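PDB 2P7I: methyltransferase from Pectobacterium atrosepticum SCRI1043, which probably transfers a methyl group from S-adenosylmethionine to an acceptor whose identity is not established. Local coordinates for residues Pro31-Ala36 with Gly54-Arg59; Gly44-Leu49 with Glu62-Ile67; Asp105-Thr110 with Gly135-Val140; Leu191-Arg196 with Leu242-Gly247. All coordinates share one frame; numbering follows the deposited sequence.

Interaction 1 of 4, residues Pro31-Ala36 with Gly54-Arg59; sequences PFMVRA and GDFTSR
The selenium of Met33, a selenomethionine in this crystal, approaches the Phe56 ring in a Met-aromatic contact: SE lies 5.0 Å from the centroid of the Phe56 ring, 40° off the ring normal, so it comes in obliquely. The side chain is extended beyond CG and carries its end away from Phe56. Nearer to its root, Met33 CB sits 4.0 Å from Phe56 CE1. Val34 meets the same end of the ring with one branch, CG2, which reaches to 3.7 Å from Phe56 CZ. With CG anti to the backbone N (chi1 -163°), Phe56 sends its ring out from helix 55-60, so that CE1 and CZ reach both residues. CG2 of Val34 also rests 3.9 Å from Arg59 CB, so this one methyl touches both Phe56 and Arg59.

Helix 24-37 here crosses the start of helix 55-60, the helix that follows the first strand and its glycine-containing turn in the Rossmann-like methyltransferase fold. In relatives that turn binds S-adenosylmethionine; here a TRS molecule, probably from the crystallisation liquor, lies next to Phe56, consistent with a pocket. His30 meets the Phe56 ring edge-to-face.

At the more exposed end, Arg59 runs extended from CG to NE and lays its guanidinium over Pro31: Pro31 CD stands 3.8 Å above the guanidinium plane, over its centre. No hydrogen bond passes between 31-36 and 54-59.

Interaction 2 of 4, residues Gly44-Leu49 with Glu62-Ile67; sequences GNLLEL and EHFNDI
Leu46 N donates to Asp66 O at 3.0 Å, the one direct hydrogen bond between these segments. It starts a parallel pairing: Leu46 bridges with Ile67, and Ile67 CA sends a CA-H...O contact back to Leu46 O at 3.3 Å. Just before it, Asn45 CB packs against the carboxylate, 3.7 Å from Asp66 OD2. That carboxylate is salt-bridged to Arg102, while Asn45 OD1 accepts from the backbone N of Asp105, so both polar ends are held by residues 102-105 of the same chain.

This is where the beta-alpha-beta crossover between strand 46-49 and strand 67-71, by way of helix 55-60, comes back into the Rossmann-like sheet, and the bridge marks the point where the second strand sets off beside the first.

Phe64, in the returning loop, turns its ring against the start of the first strand. Leu46 CB lies over one ring face in a CH-pi contact, 4.1 Å from the Phe64 centroid. With CG anti to the backbone N (chi1 -179°), Leu46 sends CD1 to 3.6 Å from Phe64 CE2 and CD2 to 3.8 Å from Ile67 CG2, on the face packed by Leu60 of helix 55-60. At the ring's edge, in its plane, stands the carbonyl of Gly44, with O 3.5 Å from Phe64 CD1. A water donates to that same Gly44 O and also to Asn65 OD1, bridging the segments on this side.

Interaction 3 of 4, residues Asp105-Thr110 with Gly135-Val140; sequences DNIVLT and GRLFLV
Strands 106-110 and 135-140 run parallel, 10° apart and in register from Asn106-Arg136 to Thr110-Val140, held by five backbone hydrogen bonds, of which Phe138 N to Ile107 O is the shortest at 2.7 Å. Ile107 O has more company than its donor: the Phe138 ring, swung back beside its own N (chi1 -62°), brings its edge up to that oxygen, with CD1 3.4 Å from Ile107 O, and Leu137 CD1 approaches to 3.5 Å from Ile107 O from the opposite face of the sheet. Further out, Phe138 CE1 lies 3.6 Å from Asn106 OD1, and the amide and ring planes are 33° apart. The amide's NH2 is bound by the carbonyls of Arg42 and Asn45. Phe37 and Phe41 also meet the Phe138 ring.

On the face carrying Ile107, Leu109, Leu137 and Leu139 the side chains meet through aliphatic carbons. The Leu137 side chain slants across that of Ile107, CD1 to CG2 at 3.7 Å, and Leu109 CD2 lies alongside Leu139 CD1 at 3.8 Å. Helix 119-130 packs onto this layer through Leu123 and Ile126.

At the C-terminal end Thr110 CG2, in the conformer modelled here, rests 3.6 Å from Val140 CB, and a TRS molecule lies close to the threonine. Two neighbouring parallel strands joined by helix 119-130 make a beta-alpha-beta crossover, here the fourth and fifth strands of the central sheet of a class I, Rossmann-like methyltransferase.

Interaction 4 of 4, residues Leu191-Arg196 with Leu242-Gly247; sequences LQVTYR and LLCEKG
A classic beta bulge interrupts this antiparallel pairing: Thr194 and Tyr195 both face Leu243, and the register slips by one between Val193 and Tyr195. The last strand of the chain, 237-245, is inserted antiparallel between strands 135-142 and 192-201, the reversed strand that sets class I methyltransferases apart from other Rossmann-like folds.

Among the backbone bonds, Leu243 O serves two donors, Thr194 N at 2.8 Å and Tyr195 N at a longer 3.2 Å, which is how the extra residue is taken up. Leu243 N returns a bond to Tyr195 O. Beyond the bulge come Gln192 N to Glu245 O and Glu245 N to Gln192 O, both 2.8 Å.

One side-chain hydrogen bond crosses: in the conformer modelled, Thr194 OG1 gives to Glu245 OE2 at 3.1 Å, coming from above the carboxylate plane. Its chi1 of -59°, with OG1 anti to the carbonyl carbon, turns the hydroxyl toward Glu245. Arg136 makes a long, weak ion pair with the same OE2.

The apolar contacts sit on both faces. Tyr195 CB meets Leu243 CB at 3.9 Å, while the tyrosine's end leaves for a neighbouring subunit, where OH bonds to Ala36 O of that subunit. On the other face Val193 CG2 touches Cys244 SG, and Leu242 CD2 packs 3.7 Å from Arg196 CG. The arginine, bent at chi2, is salt-bridged to Glu183, and Val193 CG1 lies 3.5 Å above the guanidinium plane of Arg196, offset toward its rim.

Interactions 2, 3 and 4 all belong to the central sheet, whereas interaction 1 joins two helices and relies on apolar, Met-aromatic and guanidinium packing. Interactions 2 and 3 share neighbouring strands, with Leu47 bonded to Asn106 and Val108; interactions 3 and 4 are stitched by Leu137-Cys244 and Leu139-Leu242 backbone bonds. Strand pairing is parallel and continuous in interaction 3, parallel but barely begun in interaction 2, antiparallel and bulged in interaction 4. The first three are buried; interaction 4, at the outer strand, is partly buried and meets the second subunit more widely, although Ala36 and Arg136 also bond to it. Phe56 of interaction 1 packs on Val108 of interaction 3, and Thr57 is probably hydrogen-bonded to Glu48 of interaction 2.

Interaction 1 of 4, residues Pro31-Ala36 with Gly54-Arg59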
loop_
_atom_site.group_PDB
_atom_site.type_symbol
_atom_site.label_atom_id
_atom_site.label_comp_id
_atom_site.label_asym_id
_atom_site.label_seq_id
_atom_site.Cartn_x
_atom_site.Cartn_y
_atom_site.Cartn_z
ATOM N N PRO B 31 -23.954 -1.701 8.013
ATOM C CA PRO B 31 -23.802 -3.156 8.150
ATOM C C PRO B 31 -22.360 -3.706 8.175
ATOM O O PRO B 31 -22.078 -4.620 8.939
ATOM C CB PRO B 31 -24.628 -3.721 6.966
ATOM C CG PRO B 31 -24.902 -2.583 6.074
ATOM C CD PRO B 31 -24.824 -1.325 6.888
ATOM N N PHE B 32 -21.468 -3.154 7.373
ATOM C CA PHE B 32 -20.069 -3.571 7.383
ATOM C C PHE B 32 -19.392 -3.169 8.677
ATOM O O PHE B 32 -18.523 -3.882 9.148
ATOM C CB PHE B 32 -19.315 -3.025 6.165
ATOM C CG PHE B 32 -19.626 -3.753 4.892
ATOM C CD1 PHE B 32 -19.585 -5.140 4.839
ATOM C CD2 PHE B 32 -19.947 -3.064 3.746
ATOM C CE1 PHE B 32 -19.861 -5.831 3.677
ATOM C CE2 PHE B 32 -20.239 -3.773 2.561
ATOM C CZ PHE B 32 -20.193 -5.155 2.545
HETATM N N MSE B 33 -19.800 -2.053 9.262
HETATM C CA MSE B 33 -19.248 -1.662 10.556
HETATM C C MSE B 33 -19.611 -2.712 11.623
HETATM O O MSE B 33 -18.761 -3.129 12.415
HETATM C CB MSE B 33 -19.790 -0.286 10.957
HETATM C CG MSE B 33 -19.049 0.874 10.329
HETATM SE SE MSE B 33 -19.986 2.518 10.746
HETATM C CE MSE B 33 -18.920 3.611 9.693
ATOM N N VAL B 34 -20.873 -3.139 11.660
ATOM C CA VAL B 34 -21.308 -4.188 12.577
ATOM C C VAL B 34 -20.543 -5.490 12.297
ATOM O O VAL B 34 -20.079 -6.128 13.226
ATOM C CB VAL B 34 -22.850 -4.379 12.548
ATOM C CG1 VAL B 34 -23.269 -5.569 13.409
ATOM C CG2 VAL B 34 -23.520 -3.116 13.051
ATOM N N ARG B 35 -20.387 -5.873 11.032
ATOM C CA ARG B 35 -19.522 -7.020 10.674
ATOM C C ARG B 35 -18.106 -6.862 11.271
ATOM O O ARG B 35 -17.574 -7.782 11.862
ATOM C CB ARG B 35 -19.442 -7.236 9.141
ATOM C CG ARG B 35 -20.238 -8.444 8.589
ATOM C CD ARG B 35 -20.054 -8.641 7.028
ATOM N NE ARG B 35 -18.973 -9.563 6.585
ATOM C CZ ARG B 35 -18.704 -9.856 5.296
ATOM N NH1 ARG B 35 -19.398 -9.283 4.320
ATOM N NH2 ARG B 35 -17.722 -10.698 4.956
ATOM N N ALA B 36 -17.499 -5.700 11.068
ATOM C CA ALA B 36 -16.139 -5.414 11.521
ATOM C C ALA B 36 -16.007 -5.544 13.041
ATOM O O ALA B 36 -14.988 -5.990 13.556
ATOM C CB ALA B 36 -15.747 -4.009 11.068
ATOM N N GLY B 54 -30.992 6.794 16.030
ATOM C CA GLY B 54 -31.080 5.381 16.372
ATOM C C GLY B 54 -30.895 4.433 15.197
ATOM O O GLY B 54 -31.137 3.236 15.319
ATOM N N ASP B 55 -30.438 4.951 14.064
ATOM C CA ASP B 55 -30.218 4.106 12.891
ATOM C C ASP B 55 -29.173 3.022 13.146
ATOM O O ASP B 55 -29.333 1.881 12.719
ATOM C CB ASP B 55 -29.801 4.944 11.683
ATOM C CG ASP B 55 -30.909 5.884 11.215
ATOM O OD1 ASP B 55 -32.044 5.418 10.963
ATOM O OD2 ASP B 55 -30.636 7.099 11.127
ATOM N N PHE B 56 -28.109 3.357 13.862
ATOM C CA PHE B 56 -27.091 2.352 14.118
ATOM C C PHE B 56 -27.510 1.483 15.297
ATOM O O PHE B 56 -27.220 0.297 15.325
ATOM C CB PHE B 56 -25.749 3.017 14.358
ATOM C CG PHE B 56 -24.578 2.085 14.221
ATOM C CD1 PHE B 56 -24.278 1.499 13.000
ATOM C CD2 PHE B 56 -23.779 1.785 15.312
ATOM C CE1 PHE B 56 -23.202 0.609 12.873
ATOM C CE2 PHE B 56 -22.708 0.919 15.180
ATOM C CZ PHE B 56 -22.419 0.336 13.957
ATOM N N THR B 57 -28.213 2.060 16.264
ATOM C CA THR B 57 -28.634 1.315 17.452
ATOM C C THR B 57 -29.433 0.074 17.062
ATOM O O THR B 57 -29.254 -1.001 17.648
ATOM C CB THR B 57 -29.518 2.164 18.373
ATOM O OG1 THR B 57 -29.069 3.519 18.352
ATOM C CG2 THR B 57 -29.502 1.603 19.804
ATOM N N SER B 58 -30.293 0.223 16.067
ATOM C CA SER B 58 -31.174 -0.869 15.673
ATOM C C SER B 58 -30.373 -2.089 15.230
ATOM O O SER B 58 -30.771 -3.230 15.482
ATOM C CB SER B 58 -32.141 -0.425 14.587
ATOM O OG SER B 58 -31.453 -0.095 13.405
ATOM N N ARG B 59 -29.213 -1.858 14.614
ATOM C CA ARG B 59 -28.349 -2.959 14.230
ATOM C C ARG B 59 -27.635 -3.557 15.438
ATOM O O ARG B 59 -27.435 -4.772 15.525
ATOM C CB ARG B 59 -27.339 -2.481 13.199
ATOM C CG ARG B 59 -28.018 -2.011 11.949
ATOM C CD ARG B 59 -27.035 -1.698 10.906
ATOM N NE ARG B 59 -27.687 -1.258 9.673
ATOM C CZ ARG B 59 -28.076 -2.052 8.675
ATOM N NH1 ARG B 59 -27.886 -3.369 8.702
ATOM N NH2 ARG B 59 -28.640 -1.505 7.618
#

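Interaction 2 of 4, residues Gly44-Leu49 with Glu62-Ile67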
loop_
_atom_site.group_PDB
_atom_site.type_symbol
_atom_site.label_atom_id
_atom_site.label_comp_id
_atom_site.label_asym_id
_atom_site.label_seq_id
_atom_site.Cartn_x
_atom_site.Cartn_y
_atom_site.Cartn_z
ATOM N N GLY B 44 -21.775 -8.722 27.770
ATOM C CA GLY B 44 -22.159 -7.740 28.778
ATOM C C GLY B 44 -22.988 -6.680 28.128
ATOM O O GLY B 44 -23.770 -6.981 27.268
ATOM N N ASN B 45 -22.773 -5.425 28.504
ATOM C CA ASN B 45 -23.590 -4.325 27.999
ATOM C C ASN B 45 -22.852 -3.464 26.958
ATOM O O ASN B 45 -21.676 -3.645 26.716
ATOM C CB ASN B 45 -24.090 -3.471 29.160
ATOM C CG ASN B 45 -22.963 -2.812 29.916
ATOM O OD1 ASN B 45 -21.792 -2.952 29.549
ATOM N ND2 ASN B 45 -23.303 -2.052 30.940
ATOM N N LEU B 46 -23.571 -2.533 26.359
ATOM C CA LEU B 46 -22.981 -1.647 25.380
ATOM C C LEU B 46 -23.413 -0.223 25.635
ATOM O O LEU B 46 -24.545 0.024 26.061
ATOM C CB LEU B 46 -23.377 -2.084 23.969
ATOM C CG LEU B 46 -22.808 -1.261 22.802
ATOM C CD1 LEU B 46 -22.438 -2.133 21.627
ATOM C CD2 LEU B 46 -23.808 -0.212 22.397
ATOM N N LEU B 47 -22.490 0.708 25.387
ATOM C CA LEU B 47 -22.751 2.131 25.407
ATOM C C LEU B 47 -22.535 2.685 23.990
ATOM O O LEU B 47 -21.467 2.492 23.411
ATOM C CB LEU B 47 -21.813 2.835 26.397
ATOM C CG LEU B 47 -21.829 4.368 26.478
ATOM C CD1 LEU B 47 -23.133 4.971 27.006
ATOM C CD2 LEU B 47 -20.621 4.852 27.356
ATOM N N GLU B 48 -23.539 3.369 23.445
ATOM C CA GLU B 48 -23.451 4.008 22.124
ATOM C C GLU B 48 -23.414 5.520 22.299
ATOM O O GLU B 48 -24.410 6.148 22.691
ATOM C CB GLU B 48 -24.592 3.590 21.195
ATOM C CG GLU B 48 -24.502 4.266 19.824
ATOM C CD GLU B 48 -25.670 3.984 18.885
ATOM O OE1 GLU B 48 -26.760 3.561 19.326
ATOM O OE2 GLU B 48 -25.485 4.251 17.679
ATOM N N LEU B 49 -22.241 6.091 22.052
ATOM C CA LEU B 49 -22.027 7.521 22.192
ATOM C C LEU B 49 -22.355 8.211 20.884
ATOM O O LEU B 49 -21.759 7.911 19.856
ATOM C CB LEU B 49 -20.576 7.788 22.602
ATOM C CG LEU B 49 -20.240 7.303 24.015
ATOM C CD1 LEU B 49 -18.746 7.366 24.284
ATOM C CD2 LEU B 49 -21.045 8.135 25.018
ATOM N N GLU B 62 -29.526 -6.174 17.542
ATOM C CA GLU B 62 -29.406 -7.577 17.165
ATOM C C GLU B 62 -28.308 -8.279 17.967
ATOM O O GLU B 62 -28.273 -9.500 18.002
ATOM C CB GLU B 62 -29.150 -7.736 15.664
ATOM C CG GLU B 62 -30.233 -7.125 14.781
ATOM C CD GLU B 62 -31.642 -7.510 15.228
ATOM O OE1 GLU B 62 -31.921 -8.726 15.348
ATOM O OE2 GLU B 62 -32.462 -6.594 15.478
ATOM N N HIS B 63 -27.430 -7.529 18.631
ATOM C CA HIS B 63 -26.320 -8.136 19.362
ATOM C C HIS B 63 -26.353 -8.001 20.873
ATOM O O HIS B 63 -25.694 -8.778 21.569
ATOM C CB HIS B 63 -25.002 -7.559 18.837
ATOM C CG HIS B 63 -24.672 -8.044 17.469
ATOM N ND1 HIS B 63 -25.231 -7.494 16.335
ATOM C CD2 HIS B 63 -23.893 -9.065 17.053
ATOM C CE1 HIS B 63 -24.798 -8.151 15.273
ATOM N NE2 HIS B 63 -23.981 -9.107 15.681
ATOM N N PHE B 64 -27.068 -6.995 21.373
ATOM C CA PHE B 64 -27.064 -6.663 22.783
ATOM C C PHE B 64 -28.488 -6.316 23.180
ATOM O O PHE B 64 -29.139 -5.573 22.476
ATOM C CB PHE B 64 -26.168 -5.447 23.046
ATOM C CG PHE B 64 -24.724 -5.718 22.849
ATOM C CD1 PHE B 64 -23.966 -6.228 23.880
ATOM C CD2 PHE B 64 -24.117 -5.450 21.641
ATOM C CE1 PHE B 64 -22.627 -6.488 23.697
ATOM C CE2 PHE B 64 -22.781 -5.707 21.461
ATOM C CZ PHE B 64 -22.045 -6.224 22.490
ATOM N N ASN B 65 -28.940 -6.840 24.308
ATOM C CA ASN B 65 -30.205 -6.392 24.899
ATOM C C ASN B 65 -30.078 -5.188 25.850
ATOM O O ASN B 65 -31.078 -4.569 26.203
ATOM C CB ASN B 65 -30.899 -7.554 25.638
ATOM C CG ASN B 65 -30.012 -8.215 26.704
ATOM O OD1 ASN B 65 -28.985 -7.670 27.124
ATOM N ND2 ASN B 65 -30.416 -9.403 27.137
ATOM N N ASP B 66 -28.871 -4.891 26.312
ATOM C CA ASP B 66 -28.689 -3.830 27.287
ATOM C C ASP B 66 -27.785 -2.791 26.684
ATOM O O ASP B 66 -26.569 -2.934 26.723
ATOM C CB ASP B 66 -28.096 -4.390 28.570
ATOM C CG ASP B 66 -27.922 -3.345 29.645
ATOM O OD1 ASP B 66 -28.253 -2.150 29.408
ATOM O OD2 ASP B 66 -27.458 -3.728 30.750
ATOM N N ILE B 67 -28.416 -1.765 26.115
ATOM C CA ILE B 67 -27.738 -0.702 25.390
ATOM C C ILE B 67 -28.095 0.611 26.031
ATOM O O ILE B 67 -29.243 0.856 26.348
ATOM C CB ILE B 67 -28.158 -0.631 23.908
ATOM C CG1 ILE B 67 -27.767 -1.923 23.175
ATOM C CG2 ILE B 67 -27.482 0.550 23.234
ATOM C CD1 ILE B 67 -28.275 -2.016 21.728
HETATM O O HOH W 1 -26.524 -6.599 26.605
HETATM O O HOH W 2 -25.841 -0.430 28.655
#

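Interaction 3 of 4, residues Asp105-Thr110 with Gly135-Val140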
loop_
_atom_site.group_PDB
_atom_site.type_symbol
_atom_site.label_atom_id
_atom_site.label_comp_id
_atom_site.label_asym_id
_atom_site.label_seq_id
_atom_site.Cartn_x
_atom_site.Cartn_y
_atom_site.Cartn_z
ATOM N N ASP B 105 -19.018 -2.658 28.937
ATOM C CA ASP B 105 -18.156 -3.693 28.372
ATOM C C ASP B 105 -17.761 -3.399 26.931
ATOM O O ASP B 105 -16.701 -3.809 26.483
ATOM C CB ASP B 105 -18.859 -5.041 28.469
ATOM C CG ASP B 105 -19.177 -5.401 29.900
ATOM O OD1 ASP B 105 -18.212 -5.606 30.671
ATOM O OD2 ASP B 105 -20.381 -5.447 30.244
ATOM N N ASN B 106 -18.637 -2.688 26.230
ATOM C CA ASN B 106 -18.463 -2.301 24.835
ATOM C C ASN B 106 -18.884 -0.842 24.712
ATOM O O ASN B 106 -19.971 -0.466 25.167
ATOM C CB ASN B 106 -19.365 -3.146 23.905
ATOM C CG ASN B 106 -19.085 -4.644 24.000
ATOM O OD1 ASN B 106 -18.234 -5.181 23.275
ATOM N ND2 ASN B 106 -19.820 -5.327 24.883
ATOM N N ILE B 107 -18.036 -0.013 24.102
ATOM C CA ILE B 107 -18.396 1.394 23.842
ATOM C C ILE B 107 -18.248 1.669 22.373
ATOM O O ILE B 107 -17.215 1.327 21.790
ATOM C CB ILE B 107 -17.559 2.381 24.699
ATOM C CG1 ILE B 107 -17.808 2.075 26.190
ATOM C CG2 ILE B 107 -17.940 3.841 24.336
ATOM C CD1 ILE B 107 -17.008 2.952 27.181
ATOM N N VAL B 108 -19.287 2.221 21.755
ATOM C CA VAL B 108 -19.265 2.475 20.323
ATOM C C VAL B 108 -19.180 3.971 20.095
ATOM O O VAL B 108 -20.005 4.722 20.613
ATOM C CB VAL B 108 -20.508 1.880 19.598
ATOM C CG1 VAL B 108 -20.592 2.414 18.145
ATOM C CG2 VAL B 108 -20.466 0.350 19.627
ATOM N N LEU B 109 -18.130 4.395 19.364
ATOM C CA LEU B 109 -17.989 5.800 18.944
ATOM C C LEU B 109 -17.669 5.861 17.452
ATOM O O LEU B 109 -16.497 5.845 17.032
ATOM C CB LEU B 109 -16.938 6.532 19.793
ATOM C CG LEU B 109 -16.879 8.053 19.724
ATOM C CD1 LEU B 109 -18.093 8.789 20.379
ATOM C CD2 LEU B 109 -15.523 8.554 20.310
ATOM N N THR B 110 -18.733 5.823 16.651
ATOM C CA THR B 110 -18.591 5.733 15.194
ATOM C C THR B 110 -19.047 7.007 14.547
ATOM O O THR B 110 -20.193 7.432 14.738
ATOM C CB THR B 110 -19.355 4.539 14.549
ATOM O OG1 THR B 110 -20.741 4.535 14.935
ATOM C CG2 THR B 110 -18.705 3.238 14.947
ATOM N N GLY B 135 -13.228 -3.935 29.121
ATOM C CA GLY B 135 -14.116 -3.328 28.148
ATOM C C GLY B 135 -13.371 -2.845 26.911
ATOM O O GLY B 135 -12.172 -2.599 26.950
ATOM N N ARG B 136 -14.103 -2.731 25.812
ATOM C CA ARG B 136 -13.540 -2.334 24.540
ATOM C C ARG B 136 -14.276 -1.132 23.941
ATOM O O ARG B 136 -15.490 -1.093 23.934
ATOM C CB ARG B 136 -13.565 -3.524 23.576
ATOM C CG ARG B 136 -12.535 -4.586 23.979
ATOM C CD ARG B 136 -12.616 -5.822 23.129
ATOM N NE ARG B 136 -11.730 -6.854 23.662
ATOM C CZ ARG B 136 -11.626 -8.073 23.167
ATOM N NH1 ARG B 136 -12.344 -8.420 22.127
ATOM N NH2 ARG B 136 -10.814 -8.951 23.738
ATOM N N LEU B 137 -13.485 -0.201 23.395
ATOM C CA LEU B 137 -13.950 0.910 22.631
ATOM C C LEU B 137 -13.789 0.591 21.164
ATOM O O LEU B 137 -12.704 0.099 20.731
ATOM C CB LEU B 137 -13.158 2.183 22.990
ATOM C CG LEU B 137 -13.413 3.392 22.068
ATOM C CD1 LEU B 137 -14.898 3.968 22.178
ATOM C CD2 LEU B 137 -12.342 4.454 22.285
ATOM N N PHE B 138 -14.899 0.815 20.445
ATOM C CA PHE B 138 -14.986 0.688 18.999
ATOM C C PHE B 138 -15.001 2.068 18.402
ATOM O O PHE B 138 -16.065 2.714 18.278
ATOM C CB PHE B 138 -16.220 -0.096 18.626
ATOM C CG PHE B 138 -16.206 -1.491 19.159
ATOM C CD1 PHE B 138 -16.499 -1.735 20.500
ATOM C CD2 PHE B 138 -15.904 -2.565 18.322
ATOM C CE1 PHE B 138 -16.444 -3.023 21.019
ATOM C CE2 PHE B 138 -15.874 -3.858 18.808
ATOM C CZ PHE B 138 -16.122 -4.097 20.169
ATOM N N LEU B 139 -13.821 2.500 17.987
ATOM C CA LEU B 139 -13.577 3.859 17.526
ATOM C C LEU B 139 -13.452 3.924 16.010
ATOM O O LEU B 139 -12.517 3.416 15.446
ATOM C CB LEU B 139 -12.283 4.426 18.169
ATOM C CG LEU B 139 -11.855 5.830 17.757
ATOM C CD1 LEU B 139 -12.952 6.869 18.122
ATOM C CD2 LEU B 139 -10.533 6.199 18.479
ATOM N N VAL B 140 -14.419 4.558 15.363
ATOM C CA VAL B 140 -14.446 4.555 13.880
ATOM C C VAL B 140 -14.658 5.973 13.390
ATOM O O VAL B 140 -15.542 6.632 13.838
ATOM C CB VAL B 140 -15.519 3.608 13.292
ATOM C CG1 VAL B 140 -15.519 3.660 11.770
ATOM C CG2 VAL B 140 -15.302 2.168 13.760
#

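Interaction 4 of 4, residues Leu191-Arg196 with Leu242-Gly247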
loop_
_atom_site.group_PDB
_atom_site.type_symbol
_atom_site.label_atom_id
_atom_site.label_comp_id
_atom_site.label_asym_id
_atom_site.label_seq_id
_atom_site.Cartn_x
_atom_site.Cartn_y
_atom_site.Cartn_z
ATOM N N LEU B 191 -5.766 5.633 26.310
ATOM C CA LEU B 191 -6.251 4.351 25.836
ATOM C C LEU B 191 -5.148 3.489 25.322
ATOM O O LEU B 191 -4.098 4.005 24.893
ATOM C CB LEU B 191 -7.220 4.520 24.680
ATOM C CG LEU B 191 -8.556 5.209 25.025
ATOM C CD1 LEU B 191 -9.159 5.852 23.778
ATOM C CD2 LEU B 191 -9.538 4.202 25.692
ATOM N N GLN B 192 -5.374 2.173 25.382
ATOM C CA GLN B 192 -4.471 1.196 24.774
ATOM C C GLN B 192 -5.072 0.830 23.435
ATOM O O GLN B 192 -6.198 0.392 23.390
ATOM C CB GLN B 192 -4.343 -0.074 25.627
ATOM C CG GLN B 192 -3.854 0.158 27.054
ATOM C CD GLN B 192 -3.314 -1.118 27.730
ATOM O OE1 GLN B 192 -3.888 -1.612 28.702
ATOM N NE2 GLN B 192 -2.203 -1.636 27.219
ATOM N N VAL B 193 -4.333 1.030 22.351
ATOM C CA VAL B 193 -4.843 0.667 21.038
ATOM C C VAL B 193 -4.427 -0.755 20.800
ATOM O O VAL B 193 -3.234 -1.064 20.762
ATOM C CB VAL B 193 -4.326 1.623 19.935
ATOM C CG1 VAL B 193 -4.707 1.079 18.561
ATOM C CG2 VAL B 193 -4.850 3.021 20.167
ATOM N N THR B 194 -5.409 -1.633 20.628
ATOM C CA THR B 194 -5.214 -3.062 20.535
ATOM C C THR B 194 -5.212 -3.568 19.095
ATOM O O THR B 194 -4.507 -4.511 18.769
ATOM C CB THR B 194 -6.357 -3.734 21.299
ATOM O OG1 THR B 194 -6.326 -3.285 22.668
ATOM C CG2 THR B 194 -6.257 -5.233 21.240
ATOM N N TYR B 195 -6.059 -2.950 18.261
ATOM C CA TYR B 195 -6.163 -3.352 16.855
ATOM C C TYR B 195 -6.438 -2.159 15.981
ATOM O O TYR B 195 -7.183 -1.258 16.350
ATOM C CB TYR B 195 -7.215 -4.439 16.618
ATOM C CG TYR B 195 -6.583 -5.707 16.107
ATOM C CD1 TYR B 195 -6.553 -6.019 14.751
ATOM C CD2 TYR B 195 -5.956 -6.572 16.985
ATOM C CE1 TYR B 195 -5.921 -7.209 14.303
ATOM C CE2 TYR B 195 -5.333 -7.732 16.548
ATOM C CZ TYR B 195 -5.314 -8.047 15.230
ATOM O OH TYR B 195 -4.672 -9.233 14.882
ATOM N N ARG B 196 -5.818 -2.151 14.809
ATOM C CA ARG B 196 -6.038 -1.128 13.801
ATOM C C ARG B 196 -6.511 -1.845 12.538
ATOM O O ARG B 196 -5.933 -2.874 12.158
ATOM C CB ARG B 196 -4.757 -0.391 13.443
ATOM C CG ARG B 196 -3.973 0.120 14.648
ATOM C CD ARG B 196 -2.519 -0.129 14.606
ATOM N NE ARG B 196 -1.948 0.367 15.845
ATOM C CZ ARG B 196 -1.838 -0.361 16.958
ATOM N NH1 ARG B 196 -2.123 -1.658 16.949
ATOM N NH2 ARG B 196 -1.357 0.178 18.075
ATOM N N LEU B 242 -10.122 1.780 15.063
ATOM C CA LEU B 242 -9.294 1.378 16.164
ATOM C C LEU B 242 -10.089 0.648 17.270
ATOM O O LEU B 242 -11.068 1.153 17.775
ATOM C CB LEU B 242 -8.569 2.584 16.788
ATOM C CG LEU B 242 -7.619 3.438 15.928
ATOM C CD1 LEU B 242 -6.906 4.442 16.934
ATOM C CD2 LEU B 242 -6.610 2.603 15.225
ATOM N N LEU B 243 -9.623 -0.532 17.640
ATOM C CA LEU B 243 -10.127 -1.252 18.809
ATOM C C LEU B 243 -9.241 -0.898 19.954
ATOM O O LEU B 243 -8.020 -1.117 19.927
ATOM C CB LEU B 243 -10.080 -2.775 18.614
ATOM C CG LEU B 243 -10.777 -3.586 19.736
ATOM C CD1 LEU B 243 -12.325 -3.400 19.627
ATOM C CD2 LEU B 243 -10.383 -5.051 19.623
ATOM N N CYS B 244 -9.822 -0.353 21.000
ATOM C CA CYS B 244 -9.059 0.138 22.129
ATOM C C CYS B 244 -9.533 -0.485 23.435
ATOM O O CYS B 244 -10.699 -0.887 23.568
ATOM C CB CYS B 244 -9.266 1.642 22.258
ATOM S SG CYS B 244 -8.750 2.617 20.808
ATOM N N GLU B 245 -8.615 -0.573 24.376
ATOM C CA GLU B 245 -8.885 -1.048 25.736
ATOM C C GLU B 245 -8.400 -0.010 26.719
ATOM O O GLU B 245 -7.707 0.958 26.353
ATOM C CB GLU B 245 -8.242 -2.413 25.968
ATOM C CG GLU B 245 -9.014 -3.442 25.144
ATOM C CD GLU B 245 -8.410 -4.838 25.145
ATOM O OE1 GLU B 245 -8.241 -5.408 26.225
ATOM O OE2 GLU B 245 -8.140 -5.377 24.053
ATOM N N LYS B 246 -8.809 -0.202 27.961
ATOM C CA LYS B 246 -8.559 0.789 29.002
ATOM C C LYS B 246 -7.093 0.778 29.411
ATOM O O LYS B 246 -6.498 -0.277 29.601
ATOM C CB LYS B 246 -9.453 0.476 30.213
ATOM C CG LYS B 246 -9.267 1.380 31.365
ATOM C CD LYS B 246 -10.380 1.152 32.432
ATOM C CE LYS B 246 -10.167 2.125 33.609
ATOM N NZ LYS B 246 -11.367 2.236 34.543
ATOM N N GLY B 247 -6.497 1.961 29.530
ATOM C CA GLY B 247 -5.161 2.116 30.160
ATOM C C GLY B 247 -5.265 2.702 31.573
ATOM O O GLY B 247 -6.210 3.412 31.858
#